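Local coordinates for protein MgGH51 (Meripilus giganteus, PDB 6ZPV) that hydrolyses alpha-L-arabinofuranosidic bonds, releasing terminal arabinofuranose, probably from arabinose-containing polysaccharides, as a fungal alpha-L-arabinofuranosidase of glycoside hydrolase family 51, at residues 13-25 with 220-232. Residues are numbered along the deposited sequence; the frame is centred on the assembly and turned at random. Where two conformers were deposited one is given.
With SO4 (sulfate ion), chain R.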
loop_
_atom_site.group_PDB
_atom_site.type_symbol
_atom_site.label_atom_id
_atom_site.label_comp_id
_atom_site.label_asym_id
_atom_site.label_seq_id
_atom_site.Cartn_x
_atom_site.Cartn_y
_atom_site.Cartn_z
ATOM N N VAL A 13 5.164 -13.249 21.987
ATOM C CA VAL A 13 5.113 -12.120 21.039
ATOM C C VAL A 13 4.181 -12.560 19.922
ATOM O O VAL A 13 4.417 -13.580 19.297
ATOM C CB VAL A 13 6.494 -11.796 20.481
ATOM C CG1 VAL A 13 6.397 -10.605 19.550
ATOM C CG2 VAL A 13 7.495 -11.515 21.573
ATOM N N PRO A 14 3.077 -11.832 19.674
ATOM C CA PRO A 14 2.120 -12.230 18.639
ATOM C C PRO A 14 2.781 -12.370 17.270
ATOM O O PRO A 14 3.651 -11.552 16.921
ATOM C CB PRO A 14 1.126 -11.055 18.642
ATOM C CG PRO A 14 1.188 -10.449 19.955
ATOM C CD PRO A 14 2.667 -10.579 20.316
ATOM N N SER A 15 2.271 -13.284 16.455
ATOM C CA SER A 15 2.753 -13.413 15.064
ATOM C C SER A 15 2.448 -12.151 14.268
ATOM O O SER A 15 3.194 -11.910 13.292
ATOM C CB SER A 15 2.119 -14.636 14.406
ATOM O OG SER A 15 0.763 -14.441 14.072
ATOM N N THR A 16 1.461 -11.393 14.654
ATOM C CA THR A 16 0.970 -10.220 13.940
ATOM C C THR A 16 1.646 -8.911 14.314
ATOM O O THR A 16 1.223 -7.879 13.812
ATOM C CB THR A 16 -0.550 -10.137 14.171
ATOM O OG1 THR A 16 -0.807 -10.216 15.579
ATOM C CG2 THR A 16 -1.303 -11.216 13.434
ATOM N N LEU A 17 2.694 -8.939 15.149
ATOM C CA LEU A 17 3.144 -7.647 15.714
ATOM C C LEU A 17 3.496 -6.641 14.639
ATOM O O LEU A 17 3.159 -5.448 14.816
ATOM C CB LEU A 17 4.313 -7.860 16.656
ATOM C CG LEU A 17 4.798 -6.620 17.387
ATOM C CD1 LEU A 17 3.707 -5.904 18.140
ATOM C CD2 LEU A 17 5.925 -6.991 18.340
ATOM N N TYR A 18 4.210 -7.001 13.588
ATOM C CA TYR A 18 4.675 -6.046 12.579
ATOM C C TYR A 18 3.990 -6.266 11.244
ATOM O O TYR A 18 4.024 -7.419 10.740
ATOM C CB TYR A 18 6.198 -6.072 12.413
ATOM C CG TYR A 18 6.937 -5.835 13.712
ATOM C CD1 TYR A 18 6.981 -4.568 14.276
ATOM C CD2 TYR A 18 7.542 -6.862 14.392
ATOM C CE1 TYR A 18 7.625 -4.347 15.502
ATOM C CE2 TYR A 18 8.188 -6.649 15.604
ATOM C CZ TYR A 18 8.219 -5.403 16.171
ATOM O OH TYR A 18 8.867 -5.151 17.360
ATOM N N GLY A 19 3.458 -5.237 10.626
ATOM C CA GLY A 19 2.809 -5.384 9.309
ATOM C C GLY A 19 2.711 -4.081 8.591
ATOM O O GLY A 19 3.376 -3.103 8.973
ATOM N N LEU A 20 1.867 -4.032 7.573
ATOM C CA LEU A 20 1.773 -2.913 6.642
ATOM C C LEU A 20 0.399 -2.265 6.681
ATOM O O LEU A 20 -0.630 -2.938 6.914
ATOM C CB LEU A 20 2.017 -3.408 5.213
ATOM C CG LEU A 20 3.285 -4.211 4.983
ATOM C CD1 LEU A 20 3.419 -4.531 3.507
ATOM C CD2 LEU A 20 4.528 -3.522 5.498
ATOM N N MET A 21 0.380 -0.957 6.428
ATOM C CA MET A 21 -0.852 -0.176 6.279
ATOM C C MET A 21 -0.970 0.375 4.877
ATOM O O MET A 21 -0.074 1.090 4.415
ATOM C CB MET A 21 -0.936 0.963 7.296
ATOM C CG MET A 21 -2.212 1.770 7.253
ATOM S SD MET A 21 -2.218 3.074 5.995
ATOM C CE MET A 21 -3.896 3.627 5.999
ATOM N N PHE A 22 -2.068 0.034 4.172
ATOM C CA PHE A 22 -2.239 0.446 2.783
ATOM C C PHE A 22 -3.573 1.171 2.580
ATOM O O PHE A 22 -4.645 0.690 2.949
ATOM C CB PHE A 22 -2.167 -0.781 1.861
ATOM C CG PHE A 22 -2.161 -0.371 0.387
ATOM C CD1 PHE A 22 -3.336 -0.208 -0.325
ATOM C CD2 PHE A 22 -0.983 -0.121 -0.269
ATOM C CE1 PHE A 22 -3.308 0.219 -1.646
ATOM C CE2 PHE A 22 -0.948 0.315 -1.595
ATOM C CZ PHE A 22 -2.124 0.463 -2.283
ATOM N N GLU A 23 -3.477 2.271 1.845
ATOM C CA GLU A 23 -4.585 2.836 1.090
ATOM C C GLU A 23 -3.952 3.369 -0.195
ATOM O O GLU A 23 -2.739 3.590 -0.219
ATOM C CB GLU A 23 -5.265 3.967 1.867
ATOM C CG GLU A 23 -4.421 5.245 1.935
ATOM C CD GLU A 23 -5.062 6.318 2.821
ATOM O OE1 GLU A 23 -6.209 6.751 2.525
ATOM O OE2 GLU A 23 -4.391 6.695 3.803
ATOM N N ASP A 24 -4.772 3.699 -1.197
ATOM C CA ASP A 24 -4.251 4.349 -2.410
ATOM C C ASP A 24 -4.079 5.833 -2.076
ATOM O O ASP A 24 -5.061 6.608 -1.986
ATOM C CB ASP A 24 -5.199 4.125 -3.598
ATOM C CG ASP A 24 -4.482 4.252 -4.901
ATOM O OD1 ASP A 24 -3.478 5.021 -4.996
ATOM O OD2 ASP A 24 -4.896 3.545 -5.894
ATOM N N ILE A 25 -2.832 6.229 -1.818
ATOM C CA ILE A 25 -2.420 7.601 -1.501
ATOM C C ILE A 25 -1.059 7.760 -2.195
ATOM O O ILE A 25 -0.292 6.790 -2.298
ATOM C CB ILE A 25 -2.306 7.829 0.025
ATOM C CG1 ILE A 25 -1.974 9.288 0.392
ATOM C CG2 ILE A 25 -1.351 6.859 0.681
ATOM C CD1 ILE A 25 -1.977 9.559 1.878
ATOM N N MET A 220 10.378 -6.865 3.782
ATOM C CA MET A 220 10.243 -6.278 5.111
ATOM C C MET A 220 9.859 -7.348 6.132
ATOM O O MET A 220 10.034 -7.095 7.291
ATOM C CB MET A 220 9.276 -5.095 5.069
ATOM C CG MET A 220 9.554 -4.021 6.111
ATOM S SD MET A 220 8.056 -3.075 6.508
ATOM C CE MET A 220 7.905 -2.569 4.803
ATOM N N GLY A 221 9.382 -8.521 5.726
ATOM C CA GLY A 221 8.804 -9.551 6.589
ATOM C C GLY A 221 7.540 -9.177 7.314
ATOM O O GLY A 221 7.327 -9.597 8.453
ATOM N N PRO A 222 6.575 -8.539 6.636
ATOM C CA PRO A 222 5.316 -8.192 7.303
ATOM C C PRO A 222 4.460 -9.423 7.562
ATOM O O PRO A 222 4.436 -10.363 6.758
ATOM C CB PRO A 222 4.624 -7.283 6.321
ATOM C CG PRO A 222 5.120 -7.773 4.981
ATOM C CD PRO A 222 6.581 -8.165 5.213
ATOM N N SER A 223 3.637 -9.332 8.587
ATOM C CA SER A 223 2.713 -10.418 8.951
ATOM C C SER A 223 1.267 -10.094 8.563
ATOM O O SER A 223 0.450 -11.025 8.473
ATOM C CB SER A 223 2.725 -10.712 10.432
ATOM O OG SER A 223 2.281 -9.590 11.177
ATOM N N PHE A 224 0.933 -8.834 8.366
ATOM C CA PHE A 224 -0.443 -8.445 8.047
ATOM C C PHE A 224 -0.407 -7.262 7.107
ATOM O O PHE A 224 0.592 -6.570 6.925
ATOM C CB PHE A 224 -1.246 -8.075 9.297
ATOM C CG PHE A 224 -0.811 -6.816 9.993
ATOM C CD1 PHE A 224 -1.188 -5.549 9.523
ATOM C CD2 PHE A 224 0.045 -6.865 11.084
ATOM C CE1 PHE A 224 -0.737 -4.392 10.086
ATOM C CE2 PHE A 224 0.483 -5.694 11.679
ATOM C CZ PHE A 224 0.107 -4.467 11.186
ATOM N N PHE A 225 -1.561 -7.024 6.507
ATOM C CA PHE A 225 -1.787 -5.923 5.554
ATOM C C PHE A 225 -3.151 -5.304 5.872
ATOM O O PHE A 225 -4.204 -5.945 5.659
ATOM C CB PHE A 225 -1.721 -6.473 4.122
ATOM C CG PHE A 225 -1.636 -5.470 3.011
ATOM C CD1 PHE A 225 -2.765 -4.842 2.494
ATOM C CD2 PHE A 225 -0.450 -5.186 2.390
ATOM C CE1 PHE A 225 -2.694 -4.042 1.362
ATOM C CE2 PHE A 225 -0.366 -4.401 1.261
ATOM C CZ PHE A 225 -1.512 -3.825 0.733
ATOM N N ARG A 226 -3.156 -4.095 6.403
ATOM C CA ARG A 226 -4.390 -3.329 6.728
ATOM C C ARG A 226 -4.838 -2.603 5.460
ATOM O O ARG A 226 -4.013 -1.921 4.795
ATOM C CB ARG A 226 -4.110 -2.330 7.856
ATOM C CG ARG A 226 -5.320 -1.566 8.302
ATOM C CD ARG A 226 -4.962 -0.281 9.040
ATOM N NE ARG A 226 -6.135 0.496 9.440
ATOM C CZ ARG A 226 -6.166 1.830 9.511
ATOM N NH1 ARG A 226 -5.041 2.541 9.349
ATOM N NH2 ARG A 226 -7.325 2.437 9.713
ATOM N N PHE A 227 -6.105 -2.721 5.064
ATOM C CA PHE A 227 -6.571 -2.165 3.780
ATOM C C PHE A 227 -8.077 -2.149 3.800
ATOM O O PHE A 227 -8.690 -2.900 4.594
ATOM C CB PHE A 227 -6.053 -3.021 2.619
ATOM C CG PHE A 227 -6.859 -4.272 2.350
ATOM C CD1 PHE A 227 -6.882 -5.297 3.252
ATOM C CD2 PHE A 227 -7.695 -4.317 1.241
ATOM C CE1 PHE A 227 -7.716 -6.376 3.060
ATOM C CE2 PHE A 227 -8.515 -5.398 1.052
ATOM C CZ PHE A 227 -8.552 -6.426 1.971
ATOM N N PRO A 228 -8.778 -1.418 2.908
ATOM C CA PRO A 228 -8.242 -0.507 1.886
ATOM C C PRO A 228 -8.080 0.928 2.368
ATOM O O PRO A 228 -7.766 1.825 1.561
ATOM C CB PRO A 228 -9.275 -0.604 0.776
ATOM C CG PRO A 228 -10.571 -0.744 1.543
ATOM C CD PRO A 228 -10.207 -1.673 2.681
ATOM N N GLY A 229 -8.236 1.174 3.663
ATOM C CA GLY A 229 -7.934 2.468 4.241
ATOM C C GLY A 229 -8.328 2.481 5.691
ATOM O O GLY A 229 -8.914 1.515 6.193
ATOM N N GLY A 230 -7.972 3.563 6.427
ATOM C CA GLY A 230 -7.459 4.798 5.887
ATOM C C GLY A 230 -8.604 5.663 5.323
ATOM O O GLY A 230 -9.692 5.186 5.021
ATOM N N ASN A 231 -8.255 6.942 5.060
ATOM C CA ASN A 231 -9.247 7.867 4.522
ATOM C C ASN A 231 -9.824 7.380 3.208
ATOM O O ASN A 231 -11.003 7.647 2.916
ATOM C CB ASN A 231 -8.647 9.235 4.304
ATOM C CG ASN A 231 -8.509 10.067 5.553
ATOM O OD1 ASN A 231 -8.743 9.560 6.667
ATOM N ND2 ASN A 231 -8.232 11.353 5.414
ATOM N N ASN A 232 -9.036 6.693 2.376
ATOM C CA ASN A 232 -9.537 6.281 1.043
ATOM C C ASN A 232 -10.688 5.277 1.125
ATOM O O ASN A 232 -11.365 5.059 0.123
ATOM C CB ASN A 232 -8.416 5.703 0.186
ATOM C CG ASN A 232 -8.612 5.932 -1.295
ATOM O OD1 ASN A 232 -8.857 7.083 -1.711
ATOM N ND2 ASN A 232 -8.566 4.854 -2.075
HETATM S S SO4 R . -1.119 -14.860 16.919
HETATM O O1 SO4 R . -1.005 -13.935 15.773
HETATM O O2 SO4 R . -1.903 -16.032 16.674
HETATM O O3 SO4 R . -1.780 -14.083 18.036
HETATM O O4 SO4 R . 0.246 -15.114 17.354
HETATM O O HOH W 1 -5.758 8.181 5.524
HETATM O O HOH W 2 -6.945 7.556 -3.662
HETATM O O HOH W 3 -7.463 2.357 -1.121
#
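Phe224 turns its ring back over Gly19, whose CA sits above one face, 3.4 Å from the ring centroid, in a CH-pi contact; Thr16 O meets the ring edge. Phe224 CG lies between the backbone N and carbonyl carbon (chi1 68°), which brings the ring across to the glycine. With an alanine at Phe224, Gly19 CA would probably lose its aromatic cover and a gap open beside Ala476 and Ser478 of strand 474-479, which also touch the ring. Tyr18 O is gripped twice by Ser223: N lies in the carbonyl plane, while OG, 2.8 Å from Tyr18 O, comes from above that plane. Parallel strands 20-21 and 224-227 are neighbours in the (beta/alpha)8 barrel of family GH51, joined by Leu20 N to Phe224 O, a nearly straight Arg226 N to Leu20 O bond (178°) and Phe22 N to Arg226 O. On one side of the sheet Leu20 CG packs on Pro222 CB at 3.6 Å. Beyond Leu20, Phe22 and Phe225 run side by side, ring planes at 21°, slid so that the rings barely overlap. On the opposite side of the sheet Met21 CG lies 3.6 Å from Arg226 NH1, while Glu347 and Glu429 salt-bridge the guanidinium. Glu23 OE1 accepts from Asn232 N (2.8 Å) and Trp261 NE1.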